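Local coordinates for protein putative adenosine kinase (Schistosoma mansoni, PDB 3VAS) that probably phosphorylates adenosine to AMP with ATP, as a ribokinase-type (pfkB family) kinase, and holds adenosine in its pocket, at residues H171-S174 against L175-A179; G186-I189 against N190-Y193; A200-S203 against L204-K208; F238-E241 against S242-E245; P335-T338 against S339-A343. All blocks are in the same frame, centred on the assembly; numbering follows the deposited sequence.

Contact 1: residues H171-S174 against L175-A179; sequences HVWS and LVEKA
Trp173 O takes a backbone bond from Glu177 N at 3.0 Å, the i to i+4 pattern of an alpha helix. Residues 171-174 and 175-179 are one unbroken run, the short helix 170-178 and the first loop residue after it. Lys178 N to Ser174 O repeats the pattern. Just before it, Leu175 N bonds to Val172 O, three residues back, with an N-H...O angle of 139°. Val176 N also makes a weak bond to Trp173 O.

The side chains of Trp173, Val176 and Glu177 form the main cluster. The indole of Trp173 is swung toward the later turn, its CG anti to the backbone N (chi1 -174°). Val176 CG1 sits over a face of the six-membered ring, 4.0 Å from its centroid and close to the ring normal, which makes a CH-pi contact. Its other methyl, CG2, touches Trp173 CE3 at the rim. Glu177 meets the pyrrole end of the indole. Its carboxylate plane is turned 62° from the ring plane.

Outside the helix, the indole has a cation-pi contact with Lys198 and an edge-to-face contact with His202, both on helix 189-205. Leu175 and Val176 pack on Phe28 of strand 27-40, so the short helix packs on both strand 27-40 and helix 189-205. On the exposed side, Lys178 CG lies 3.3 Å from Ser174 O. At the pyrrole edge of the indole, Glu177 OE1 lies 3.3 Å from Trp173 NE1, near the ring plane.

Contact 2: residues G186-I189 against N190-Y193; sequences GFVI and NTCY. With ADN (adenosine), chain C.
Val188 O accepts two backbone bonds from the turn that follows it. Cys192 N reaches it at 2.9 Å with a nearly straight N-H (172°). Thr191 N comes in at 3.1 Å from above the carbonyl plane. These bonds bind the loop after strand 181-185 to the start of helix 189-205.

Phe187, on the loop side, belongs to the adenosine pocket. Its ring lies against the base: adenosine C6 is 3.4 Å above the ring plane, offset toward the rim. Phe187 CB is closer still to the base, 3.1 Å from adenosine N1. With CG anti to the carbonyl carbon (chi1 -75°), the ring lies across one face of the purine, the two planes about 15° apart.

A water joins the ligand to both segments. It accepts from adenosine N6 and donates to Phe187 O at 2.6 Å and to Asn190 OD1 at 2.7 Å. On the far side of the turn, Ile189 and Tyr193 lie side by side, with Ile189 CG1 4.0 Å from Tyr193 CD1. Tyr193 OH is hydrogen-bonded to Glu229, and Thr191 OG1 to Asn32.

Asn32 also bonds adenosine directly, together with Asp36, Asp320, Gly82, Ala83 and Asn86. The base is thus met here by an aromatic face and a single water. This is consistent with the turn sensing the exocyclic amino group through water, with no direct protein bond to N6 from residues 186-193.

Contact 3: residues A200-S203 against L204-K208; sequences AKHS and LENEK
Ser203, His202 and Lys208 carry this contact at the C-terminal end of helix 189-205. The helix ends in a Schellman motif. Ser203 O accepts from Lys208 N at 2.9 Å along an almost straight N-H (178°). Glu207, the C-prime residue with positive phi, closes the inner bond from its N to Leu204 O at 3.2 Å. This reversal turns the chain toward strand 209-213, in the beta-alpha-beta unit of strands 181-185 and 209-213.

The side chain of Ser203 continues the same packing, with OG 3.5 Å from Lys208 CB. Before the reversal, regular helix bonds such as Leu204 N to Ala200 O are still made.

The imidazole of His202 points toward the helix end, CG anti to the backbone N (chi1 169°). It also touches Tyr182 of strand 181-185. Lys208 runs back beside the turn with its chain extended beyond CG. Its amine is also hydrogen-bonded to Glu177 O and Ala179 O, and to Tyr182 OH. That setting would probably favour the charged amine and a neutral His202. Lys208 NZ donates to His202 NE2 at 2.9 Å, in the plane of the ring.

Contact 4: residues F238-E241 against S242-E245; sequences FGNE and SEAE
The side-chain amide of Asn240 overlaps the carboxylate of Glu243. The two planes are stacked, 29° apart, and Asn240 OD1 lies 3.1 Å from Glu243 CD. Asn240 stands at the N-cap position, where strand 236-240 gives way to helix 241-250. Its CG sits between the backbone N and the carbonyl carbon (chi1 66°), which turns the amide onto the first turn of the helix.

Asn240 OD1 accepts from Glu243 N at 3.0 Å, and the N lies almost in line with the amide C=O. Glu243 returns the bond: its OE1 accepts from Asn240 N at 2.9 Å. That N-H meets the carboxylate from above its plane. The same OE1 is 3.3 Å from Gly239 CA.

Ser242 OG also lies 3.0 Å from Asn240 OD1. Farther along, Ala244 N to Asn240 O and Glu245 N to Glu241 O begin the regular helix bonds. Glu241 OE1 forms a salt bridge with Arg284, while Ala244 packs on Val258 and Ile282. The Glu243 side chain is about 8 Å from the bound adenosine. The reciprocal pair of bonds between Asn240 and Glu243 is a capping box at a strand-to-helix junction.

Contact 5: residues P335-T338 against S339-A343; sequences PMIT and SLHAA
Met336 and Leu340 form the packed side of this first turn of helix 336-351. Met336 CE reaches Leu340 CD2 at 3.7 Å and is nearly as close to its CD1. The methionine chain starts with CG anti to the backbone N (chi1 178°) and then bends at chi2 (72°), which carries CE over the leucine. Ser339, buried like Leu340, grips the N-cap residue twice: its N and its OG both donate to Pro335 O, at 3.0 Å and 3.1 Å. The N lies nearly in line with the carbonyl, whereas OG comes from above its plane. OG also has a weak bond to Lys334 O.

The other side is looser and more exposed. Ile337 and His341 lie side by side there, pointing the same way, with Ile337 CG2 3.9 Å from His341 ND1. The imidazole adds a weak bond from His341 ND1 to Ile337 O, at 3.3 Å and well bent. The same carbonyl takes the regular helix bond from His341 N.

Neighbouring elements line the turn. Met336 rests on Tyr291 of strand 287-293 and on Leu279 and Ile281 of strand 279-284. The ring of His341 meets Phe302 of strand 300-302 edge to face. Ser339 faces Phe326 and Tyr330 of helix 318-330, so the helix start lies between strands and another helix.

Overall arrangement
All five contacts are local turns of one chain. Contact 2 is the most buried and the one that touches adenosine; contacts 1, 3, 4 and 5 each keep an exposed side. Contacts 2 and 3 mark the two ends of helix 189-205, its start and its finish, with centres about 18 Å apart. Contact 3 also touches contact 1, where a lysine amine meets carbonyls at the end of helix 170-178. Their chemistry follows position. Contacts 4 and 5 are helix starts, one capped by side chains and the other beginning at proline. Contact 3 is a helix end, contact 1 a CH-pi contact on one indole, and contact 2 a water-linked ligand wall.

Contact 1: residues H171-S174 against L175-A179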
loop_
_atom_site.group_PDB
_atom_site.type_symbol
_atom_site.label_atom_id
_atom_site.label_comp_id
_atom_site.label_asym_id
_atom_site.label_seq_id
_atom_site.Cartn_x
_atom_site.Cartn_y
_atom_site.Cartn_z
ATOM N N HIS A 171 1.735 15.022 20.174
ATOM C CA HIS A 171 0.382 14.495 19.984
ATOM C C HIS A 171 0.274 13.542 18.798
ATOM O O HIS A 171 -0.731 12.849 18.647
ATOM C CB HIS A 171 -0.651 15.624 19.869
ATOM C CG HIS A 171 -0.586 16.385 18.580
ATOM N ND1 HIS A 171 0.245 17.468 18.395
ATOM C CD2 HIS A 171 -1.262 16.227 17.416
ATOM C CE1 HIS A 171 0.084 17.942 17.173
ATOM N NE2 HIS A 171 -0.824 17.206 16.557
ATOM N N VAL A 172 1.306 13.512 17.958
ATOM C CA VAL A 172 1.345 12.581 16.839
ATOM C C VAL A 172 2.234 11.380 17.159
ATOM O O VAL A 172 1.870 10.232 16.883
ATOM C CB VAL A 172 1.834 13.254 15.540
ATOM C CG1 VAL A 172 1.957 12.222 14.425
ATOM C CG2 VAL A 172 0.888 14.371 15.130
ATOM N N TRP A 173 3.394 11.640 17.755
ATOM C CA TRP A 173 4.301 10.560 18.117
ATOM C C TRP A 173 3.658 9.602 19.117
ATOM O O TRP A 173 4.021 8.427 19.179
ATOM C CB TRP A 173 5.624 11.094 18.672
ATOM C CG TRP A 173 6.607 9.997 18.919
ATOM C CD1 TRP A 173 7.018 9.517 20.131
ATOM C CD2 TRP A 173 7.283 9.212 17.928
ATOM N NE1 TRP A 173 7.915 8.490 19.953
ATOM C CE2 TRP A 173 8.095 8.284 18.609
ATOM C CE3 TRP A 173 7.286 9.212 16.527
ATOM C CZ2 TRP A 173 8.900 7.362 17.941
ATOM C CZ3 TRP A 173 8.085 8.293 15.864
ATOM C CH2 TRP A 173 8.881 7.383 16.571
ATOM N N SER A 174 2.699 10.103 19.892
ATOM C CA SER A 174 1.991 9.264 20.856
ATOM C C SER A 174 1.139 8.187 20.173
ATOM O O SER A 174 0.870 7.143 20.759
ATOM C CB SER A 174 1.140 10.109 21.811
ATOM O OG SER A 174 0.001 10.630 21.156
ATOM N N LEU A 175 0.716 8.442 18.938
ATOM C CA LEU A 175 0.020 7.422 18.150
ATOM C C LEU A 175 0.978 6.302 17.747
ATOM O O LEU A 175 0.581 5.140 17.633
ATOM C CB LEU A 175 -0.623 8.032 16.901
ATOM C CG LEU A 175 -1.716 9.083 17.115
ATOM C CD1 LEU A 175 -2.201 9.616 15.778
ATOM C CD2 LEU A 175 -2.869 8.507 17.920
ATOM N N VAL A 176 2.242 6.656 17.528
ATOM C CA VAL A 176 3.255 5.668 17.175
ATOM C C VAL A 176 3.607 4.820 18.390
ATOM O O VAL A 176 3.732 3.597 18.290
ATOM C CB VAL A 176 4.538 6.329 16.622
ATOM C CG1 VAL A 176 5.614 5.275 16.349
ATOM C CG2 VAL A 176 4.229 7.126 15.362
ATOM N N GLU A 177 3.755 5.475 19.538
ATOM C CA GLU A 177 4.130 4.791 20.771
ATOM C C GLU A 177 3.084 3.774 21.235
ATOM O O GLU A 177 3.434 2.711 21.739
ATOM C CB GLU A 177 4.450 5.806 21.880
ATOM C CG GLU A 177 5.863 6.394 21.789
ATOM C CD GLU A 177 6.100 7.558 22.744
ATOM O OE1 GLU A 177 7.276 7.819 23.081
ATOM O OE2 GLU A 177 5.120 8.222 23.150
ATOM N N LYS A 178 1.804 4.090 21.045
ATOM C CA LYS A 178 0.728 3.210 21.497
ATOM C C LYS A 178 0.426 2.069 20.517
ATOM O O LYS A 178 -0.252 1.100 20.872
ATOM C CB LYS A 178 -0.553 4.006 21.770
ATOM C CG LYS A 178 -1.168 4.622 20.526
ATOM C CD LYS A 178 -2.624 4.998 20.748
ATOM C CE LYS A 178 -2.768 6.071 21.800
ATOM N NZ LYS A 178 -4.195 6.271 22.175
ATOM N N ALA A 179 0.920 2.182 19.288
ATOM C CA ALA A 179 0.689 1.142 18.284
ATOM C C ALA A 179 1.554 -0.086 18.536
ATOM O O ALA A 179 2.672 0.024 19.034
ATOM C CB ALA A 179 0.931 1.679 16.885
#

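Contact 2: residues G186-I189 against N190-Y193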
loop_
_atom_site.group_PDB
_atom_site.type_symbol
_atom_site.label_atom_id
_atom_site.label_comp_id
_atom_site.label_asym_id
_atom_site.label_seq_id
_atom_site.Cartn_x
_atom_site.Cartn_y
_atom_site.Cartn_z
ATOM N N GLY A 186 5.939 0.967 0.466
ATOM C CA GLY A 186 7.197 1.424 -0.091
ATOM C C GLY A 186 7.095 2.804 -0.712
ATOM O O GLY A 186 8.084 3.531 -0.776
ATOM N N PHE A 187 5.894 3.160 -1.163
ATOM C CA PHE A 187 5.628 4.457 -1.782
ATOM C C PHE A 187 6.086 5.646 -0.939
ATOM O O PHE A 187 6.357 6.722 -1.472
ATOM C CB PHE A 187 4.133 4.609 -2.060
ATOM C CG PHE A 187 3.640 3.816 -3.241
ATOM C CD1 PHE A 187 2.502 3.032 -3.136
ATOM C CD2 PHE A 187 4.293 3.880 -4.462
ATOM C CE1 PHE A 187 2.037 2.308 -4.220
ATOM C CE2 PHE A 187 3.830 3.158 -5.548
ATOM C CZ PHE A 187 2.701 2.374 -5.425
ATOM N N VAL A 188 6.159 5.452 0.373
ATOM C CA VAL A 188 6.499 6.538 1.292
ATOM C C VAL A 188 7.998 6.862 1.271
ATOM O O VAL A 188 8.429 7.908 1.758
ATOM C CB VAL A 188 6.003 6.220 2.718
ATOM C CG1 VAL A 188 6.155 7.426 3.638
ATOM C CG2 VAL A 188 4.545 5.796 2.659
ATOM N N ILE A 189 8.786 5.969 0.679
ATOM C CA ILE A 189 10.205 6.225 0.463
ATOM C C ILE A 189 10.410 7.549 -0.277
ATOM O O ILE A 189 11.336 8.300 0.037
ATOM C CB ILE A 189 10.875 5.061 -0.309
ATOM C CG1 ILE A 189 11.008 3.835 0.602
ATOM C CG2 ILE A 189 12.243 5.470 -0.838
ATOM C CD1 ILE A 189 11.346 2.548 -0.126
ATOM N N ASN A 190 9.522 7.847 -1.229
ATOM C CA ASN A 190 9.628 9.063 -2.037
ATOM C C ASN A 190 9.227 10.349 -1.307
ATOM O O ASN A 190 9.613 11.448 -1.713
ATOM C CB ASN A 190 8.784 8.951 -3.312
ATOM C CG ASN A 190 9.232 7.819 -4.224
ATOM O OD1 ASN A 190 8.405 7.070 -4.744
ATOM N ND2 ASN A 190 10.542 7.692 -4.425
ATOM N N THR A 191 8.444 10.222 -0.243
ATOM C CA THR A 191 7.869 11.404 0.387
ATOM C C THR A 191 8.458 11.716 1.759
ATOM O O THR A 191 8.686 12.881 2.087
ATOM C CB THR A 191 6.329 11.301 0.494
ATOM O OG1 THR A 191 5.975 10.079 1.157
ATOM C CG2 THR A 191 5.688 11.324 -0.893
ATOM N N CYS A 192 8.700 10.685 2.563
ATOM C CA CYS A 192 9.214 10.902 3.909
ATOM C C CYS A 192 9.983 9.698 4.440
ATOM O O CYS A 192 9.578 9.071 5.420
ATOM C CB CYS A 192 8.069 11.242 4.863
ATOM S SG CYS A 192 8.616 11.838 6.467
ATOM N N TYR A 193 11.100 9.385 3.797
ATOM C CA TYR A 193 11.898 8.241 4.206
ATOM C C TYR A 193 12.381 8.361 5.650
ATOM O O TYR A 193 12.423 7.373 6.380
ATOM C CB TYR A 193 13.084 8.029 3.265
ATOM C CG TYR A 193 13.825 6.761 3.597
ATOM C CD1 TYR A 193 13.192 5.528 3.504
ATOM C CD2 TYR A 193 15.145 6.794 4.032
ATOM C CE1 TYR A 193 13.859 4.360 3.816
ATOM C CE2 TYR A 193 15.821 5.637 4.343
ATOM C CZ TYR A 193 15.173 4.422 4.236
ATOM O OH TYR A 193 15.838 3.266 4.552
HETATM O "O5'" ADN C . -2.883 0.257 -5.168
HETATM C "C5'" ADN C . -3.656 1.235 -5.861
HETATM C "C4'" ADN C . -3.577 2.579 -5.179
HETATM O "O4'" ADN C . -2.225 3.062 -5.215
HETATM C "C3'" ADN C . -4.430 3.700 -5.784
HETATM O "O3'" ADN C . -5.537 3.975 -4.923
HETATM C "C2'" ADN C . -3.488 4.925 -5.810
HETATM O "O2'" ADN C . -4.030 6.097 -5.240
HETATM C "C1'" ADN C . -2.268 4.444 -5.022
HETATM N N9 ADN C . -0.999 5.038 -5.444
HETATM C C8 ADN C . -0.572 5.203 -6.681
HETATM N N7 ADN C . 0.738 5.870 -6.610
HETATM C C5 ADN C . 1.047 6.092 -5.235
HETATM C C6 ADN C . 2.141 6.680 -4.606
HETATM N N6 ADN C . 3.227 7.200 -5.394
HETATM N N1 ADN C . 2.174 6.768 -3.221
HETATM C C2 ADN C . 1.141 6.274 -2.465
HETATM N N3 ADN C . 0.065 5.692 -3.083
HETATM C C4 ADN C . 0.036 5.612 -4.498
HETATM O O HOH W 1 5.791 7.371 -3.952
HETATM O O HOH W 2 11.889 11.109 1.461
#

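Contact 3: residues A200-S203 against L204-K208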
loop_
_atom_site.group_PDB
_atom_site.type_symbol
_atom_site.label_atom_id
_atom_site.label_comp_id
_atom_site.label_asym_id
_atom_site.label_seq_id
_atom_site.Cartn_x
_atom_site.Cartn_y
_atom_site.Cartn_z
ATOM N N ALA A 200 10.256 2.650 11.857
ATOM C CA ALA A 200 10.758 1.287 11.706
ATOM C C ALA A 200 11.747 0.910 12.814
ATOM O O ALA A 200 11.691 -0.192 13.359
ATOM C CB ALA A 200 11.393 1.099 10.333
ATOM N N LYS A 201 12.651 1.828 13.142
ATOM C CA LYS A 201 13.601 1.604 14.228
ATOM C C LYS A 201 12.895 1.493 15.578
ATOM O O LYS A 201 13.271 0.668 16.411
ATOM C CB LYS A 201 14.656 2.711 14.273
ATOM C CG LYS A 201 15.579 2.716 13.074
ATOM C CD LYS A 201 16.539 3.883 13.113
ATOM C CE LYS A 201 17.444 3.870 11.895
ATOM N NZ LYS A 201 18.249 5.117 11.806
ATOM N N HIS A 202 11.880 2.327 15.789
ATOM C CA HIS A 202 11.087 2.263 17.013
ATOM C C HIS A 202 10.420 0.896 17.154
ATOM O O HIS A 202 10.414 0.310 18.237
ATOM C CB HIS A 202 10.032 3.371 17.038
ATOM C CG HIS A 202 9.015 3.209 18.126
ATOM N ND1 HIS A 202 9.197 3.708 19.398
ATOM C CD2 HIS A 202 7.809 2.593 18.133
ATOM C CE1 HIS A 202 8.145 3.410 20.140
ATOM N NE2 HIS A 202 7.288 2.734 19.396
ATOM N N SER A 203 9.867 0.393 16.055
ATOM C CA SER A 203 9.218 -0.916 16.050
ATOM C C SER A 203 10.180 -2.036 16.446
ATOM O O SER A 203 9.893 -2.814 17.355
ATOM C CB SER A 203 8.599 -1.211 14.679
ATOM O OG SER A 203 8.024 -2.511 14.638
ATOM N N LEU A 204 11.323 -2.109 15.771
ATOM C CA LEU A 204 12.290 -3.173 16.025
ATOM C C LEU A 204 12.833 -3.143 17.454
ATOM O O LEU A 204 12.951 -4.184 18.105
ATOM C CB LEU A 204 13.447 -3.115 15.027
ATOM C CG LEU A 204 14.258 -4.409 14.951
ATOM C CD1 LEU A 204 13.400 -5.516 14.359
ATOM C CD2 LEU A 204 15.536 -4.228 14.142
ATOM N N GLU A 205 13.158 -1.950 17.943
ATOM C CA GLU A 205 13.702 -1.815 19.289
ATOM C C GLU A 205 12.670 -2.193 20.352
ATOM O O GLU A 205 13.029 -2.620 21.445
ATOM C CB GLU A 205 14.261 -0.407 19.532
ATOM C CG GLU A 205 13.214 0.673 19.759
ATOM C CD GLU A 205 13.829 2.048 19.990
ATOM O OE1 GLU A 205 13.227 2.856 20.736
ATOM O OE2 GLU A 205 14.908 2.325 19.423
ATOM N N ASN A 206 11.389 -2.057 20.020
ATOM C CA ASN A 206 10.320 -2.406 20.956
ATOM C C ASN A 206 9.634 -3.736 20.646
ATOM O O ASN A 206 8.621 -4.072 21.261
ATOM C CB ASN A 206 9.286 -1.281 21.044
ATOM C CG ASN A 206 9.834 -0.045 21.728
ATOM O OD1 ASN A 206 9.903 1.030 21.136
ATOM N ND2 ASN A 206 10.238 -0.197 22.983
ATOM N N GLU A 207 10.201 -4.486 19.701
ATOM C CA GLU A 207 9.683 -5.799 19.312
ATOM C C GLU A 207 8.221 -5.755 18.881
ATOM O O GLU A 207 7.420 -6.607 19.266
ATOM C CB GLU A 207 9.887 -6.831 20.426
ATOM C CG GLU A 207 11.290 -7.424 20.466
ATOM C CD GLU A 207 11.651 -8.143 19.173
ATOM O OE1 GLU A 207 10.984 -9.148 18.842
ATOM O OE2 GLU A 207 12.595 -7.697 18.482
ATOM N N LYS A 208 7.882 -4.752 18.083
ATOM C CA LYS A 208 6.540 -4.620 17.544
ATOM C C LYS A 208 6.469 -5.243 16.156
ATOM O O LYS A 208 7.447 -5.815 15.674
ATOM C CB LYS A 208 6.128 -3.147 17.499
ATOM C CG LYS A 208 6.082 -2.483 18.869
ATOM C CD LYS A 208 5.677 -1.022 18.768
ATOM C CE LYS A 208 5.617 -0.362 20.139
ATOM N NZ LYS A 208 5.012 0.996 20.077
#

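Contact 4: residues F238-E241 against S242-E245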
loop_
_atom_site.group_PDB
_atom_site.type_symbol
_atom_site.label_atom_id
_atom_site.label_comp_id
_atom_site.label_asym_id
_atom_site.label_seq_id
_atom_site.Cartn_x
_atom_site.Cartn_y
_atom_site.Cartn_z
ATOM N N PHE A 238 5.177 -7.661 1.954
ATOM C CA PHE A 238 4.233 -7.985 0.894
ATOM C C PHE A 238 4.803 -7.547 -0.449
ATOM O O PHE A 238 5.460 -6.506 -0.545
ATOM C CB PHE A 238 2.906 -7.246 1.104
ATOM C CG PHE A 238 2.151 -7.660 2.338
ATOM C CD1 PHE A 238 1.209 -8.675 2.281
ATOM C CD2 PHE A 238 2.359 -7.013 3.547
ATOM C CE1 PHE A 238 0.498 -9.046 3.406
ATOM C CE2 PHE A 238 1.645 -7.379 4.686
ATOM C CZ PHE A 238 0.715 -8.398 4.613
ATOM N N GLY A 239 4.525 -8.322 -1.490
ATOM C CA GLY A 239 4.934 -7.955 -2.833
ATOM C C GLY A 239 4.064 -8.642 -3.860
ATOM O O GLY A 239 3.307 -9.551 -3.525
ATOM N N ASN A 240 4.152 -8.203 -5.109
ATOM C CA ASN A 240 3.536 -8.944 -6.208
ATOM C C ASN A 240 4.601 -9.458 -7.179
ATOM O O ASN A 240 5.789 -9.216 -6.978
ATOM C CB ASN A 240 2.444 -8.125 -6.919
ATOM C CG ASN A 240 2.989 -6.899 -7.645
ATOM O OD1 ASN A 240 4.169 -6.826 -7.985
ATOM N ND2 ASN A 240 2.117 -5.927 -7.892
ATOM N N GLU A 241 4.174 -10.151 -8.229
ATOM C CA GLU A 241 5.109 -10.782 -9.158
ATOM C C GLU A 241 6.058 -9.797 -9.862
ATOM O O GLU A 241 7.261 -10.041 -9.930
ATOM C CB GLU A 241 4.357 -11.642 -10.180
ATOM C CG GLU A 241 5.267 -12.532 -11.020
ATOM C CD GLU A 241 4.574 -13.797 -11.483
ATOM O OE1 GLU A 241 5.213 -14.870 -11.450
ATOM O OE2 GLU A 241 3.389 -13.720 -11.875
ATOM N N SER A 242 5.529 -8.688 -10.369
ATOM C CA SER A 242 6.365 -7.714 -11.068
ATOM C C SER A 242 7.376 -7.033 -10.138
ATOM O O SER A 242 8.487 -6.708 -10.553
ATOM C CB SER A 242 5.507 -6.669 -11.779
ATOM O OG SER A 242 4.699 -5.962 -10.856
ATOM N N GLU A 243 6.991 -6.825 -8.882
ATOM C CA GLU A 243 7.902 -6.230 -7.902
ATOM C C GLU A 243 9.015 -7.203 -7.519
ATOM O O GLU A 243 10.168 -6.811 -7.349
ATOM C CB GLU A 243 7.136 -5.783 -6.650
ATOM C CG GLU A 243 6.166 -4.637 -6.900
ATOM C CD GLU A 243 4.967 -4.664 -5.969
ATOM O OE1 GLU A 243 5.002 -5.416 -4.972
ATOM O OE2 GLU A 243 3.983 -3.941 -6.242
ATOM N N ALA A 244 8.656 -8.472 -7.373
ATOM C CA ALA A 244 9.627 -9.505 -7.059
ATOM C C ALA A 244 10.618 -9.643 -8.213
ATOM O O ALA A 244 11.822 -9.786 -7.997
ATOM C CB ALA A 244 8.921 -10.833 -6.791
ATOM N N GLU A 245 10.099 -9.581 -9.436
ATOM C CA GLU A 245 10.922 -9.683 -10.638
ATOM C C GLU A 245 11.920 -8.526 -10.722
ATOM O O GLU A 245 13.103 -8.735 -10.977
ATOM C CB GLU A 245 10.042 -9.705 -11.888
ATOM C CG GLU A 245 10.656 -10.433 -13.069
ATOM C CD GLU A 245 10.260 -11.897 -13.119
ATOM O OE1 GLU A 245 9.057 -12.191 -12.957
ATOM O OE2 GLU A 245 11.149 -12.753 -13.321
#

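Contact 5: residues P335-T338 against S339-A343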
loop_
_atom_site.group_PDB
_atom_site.type_symbol
_atom_site.label_atom_id
_atom_site.label_comp_id
_atom_site.label_asym_id
_atom_site.label_seq_id
_atom_site.Cartn_x
_atom_site.Cartn_y
_atom_site.Cartn_z
ATOM N N PRO A 335 -4.342 -18.230 12.462
ATOM C CA PRO A 335 -3.165 -18.853 11.838
ATOM C C PRO A 335 -2.928 -18.403 10.397
ATOM O O PRO A 335 -3.802 -17.787 9.782
ATOM C CB PRO A 335 -3.481 -20.355 11.885
ATOM C CG PRO A 335 -4.942 -20.451 12.196
ATOM C CD PRO A 335 -5.290 -19.228 12.981
ATOM N N MET A 336 -1.745 -18.727 9.883
ATOM C CA MET A 336 -1.286 -18.295 8.563
ATOM C C MET A 336 -2.280 -18.546 7.429
ATOM O O MET A 336 -2.589 -17.637 6.658
ATOM C CB MET A 336 0.044 -18.980 8.228
ATOM C CG MET A 336 0.591 -18.637 6.855
ATOM S SD MET A 336 1.209 -16.950 6.793
ATOM C CE MET A 336 1.503 -16.748 5.039
ATOM N N ILE A 337 -2.768 -19.778 7.325
ATOM C CA ILE A 337 -3.647 -20.159 6.221
ATOM C C ILE A 337 -4.992 -19.434 6.290
ATOM O O ILE A 337 -5.493 -18.928 5.282
ATOM C CB ILE A 337 -3.874 -21.685 6.176
ATOM C CG1 ILE A 337 -2.542 -22.415 5.981
ATOM C CG2 ILE A 337 -4.842 -22.052 5.056
ATOM C CD1 ILE A 337 -1.893 -22.160 4.636
ATOM N N THR A 338 -5.566 -19.388 7.490
ATOM C CA THR A 338 -6.806 -18.660 7.726
ATOM C C THR A 338 -6.647 -17.197 7.312
ATOM O O THR A 338 -7.530 -16.623 6.673
ATOM C CB THR A 338 -7.222 -18.748 9.212
ATOM O OG1 THR A 338 -7.477 -20.116 9.556
ATOM C CG2 THR A 338 -8.473 -17.912 9.486
ATOM N N SER A 339 -5.507 -16.608 7.660
ATOM C CA SER A 339 -5.229 -15.211 7.333
ATOM C C SER A 339 -5.095 -14.985 5.827
ATOM O O SER A 339 -5.546 -13.961 5.304
ATOM C CB SER A 339 -3.970 -14.729 8.056
ATOM O OG SER A 339 -4.152 -14.726 9.463
ATOM N N LEU A 340 -4.480 -15.943 5.134
ATOM C CA LEU A 340 -4.362 -15.876 3.677
ATOM C C LEU A 340 -5.733 -15.883 3.001
ATOM O O LEU A 340 -5.963 -15.133 2.055
ATOM C CB LEU A 340 -3.496 -17.017 3.134
ATOM C CG LEU A 340 -2.001 -16.953 3.459
ATOM C CD1 LEU A 340 -1.274 -18.141 2.848
ATOM C CD2 LEU A 340 -1.398 -15.635 2.968
ATOM N N HIS A 341 -6.635 -16.732 3.483
ATOM C CA HIS A 341 -8.011 -16.731 2.990
ATOM C C HIS A 341 -8.713 -15.401 3.255
ATOM O O HIS A 341 -9.492 -14.927 2.433
ATOM C CB HIS A 341 -8.816 -17.877 3.602
ATOM C CG HIS A 341 -8.618 -19.184 2.904
ATOM N ND1 HIS A 341 -7.895 -20.219 3.454
ATOM C CD2 HIS A 341 -9.035 -19.618 1.691
ATOM C CE1 HIS A 341 -7.884 -21.240 2.615
ATOM N NE2 HIS A 341 -8.567 -20.901 1.538
ATOM N N ALA A 342 -8.431 -14.802 4.407
ATOM C CA ALA A 342 -9.005 -13.509 4.748
ATOM C C ALA A 342 -8.449 -12.428 3.828
ATOM O O ALA A 342 -9.141 -11.470 3.490
ATOM C CB ALA A 342 -8.727 -13.169 6.204
ATOM N N ALA A 343 -7.197 -12.598 3.416
ATOM C CA ALA A 343 -6.545 -11.636 2.533
ATOM C C ALA A 343 -7.141 -11.707 1.130
ATOM O O ALA A 343 -7.422 -10.677 0.512
ATOM C CB ALA A 343 -5.040 -11.884 2.496
#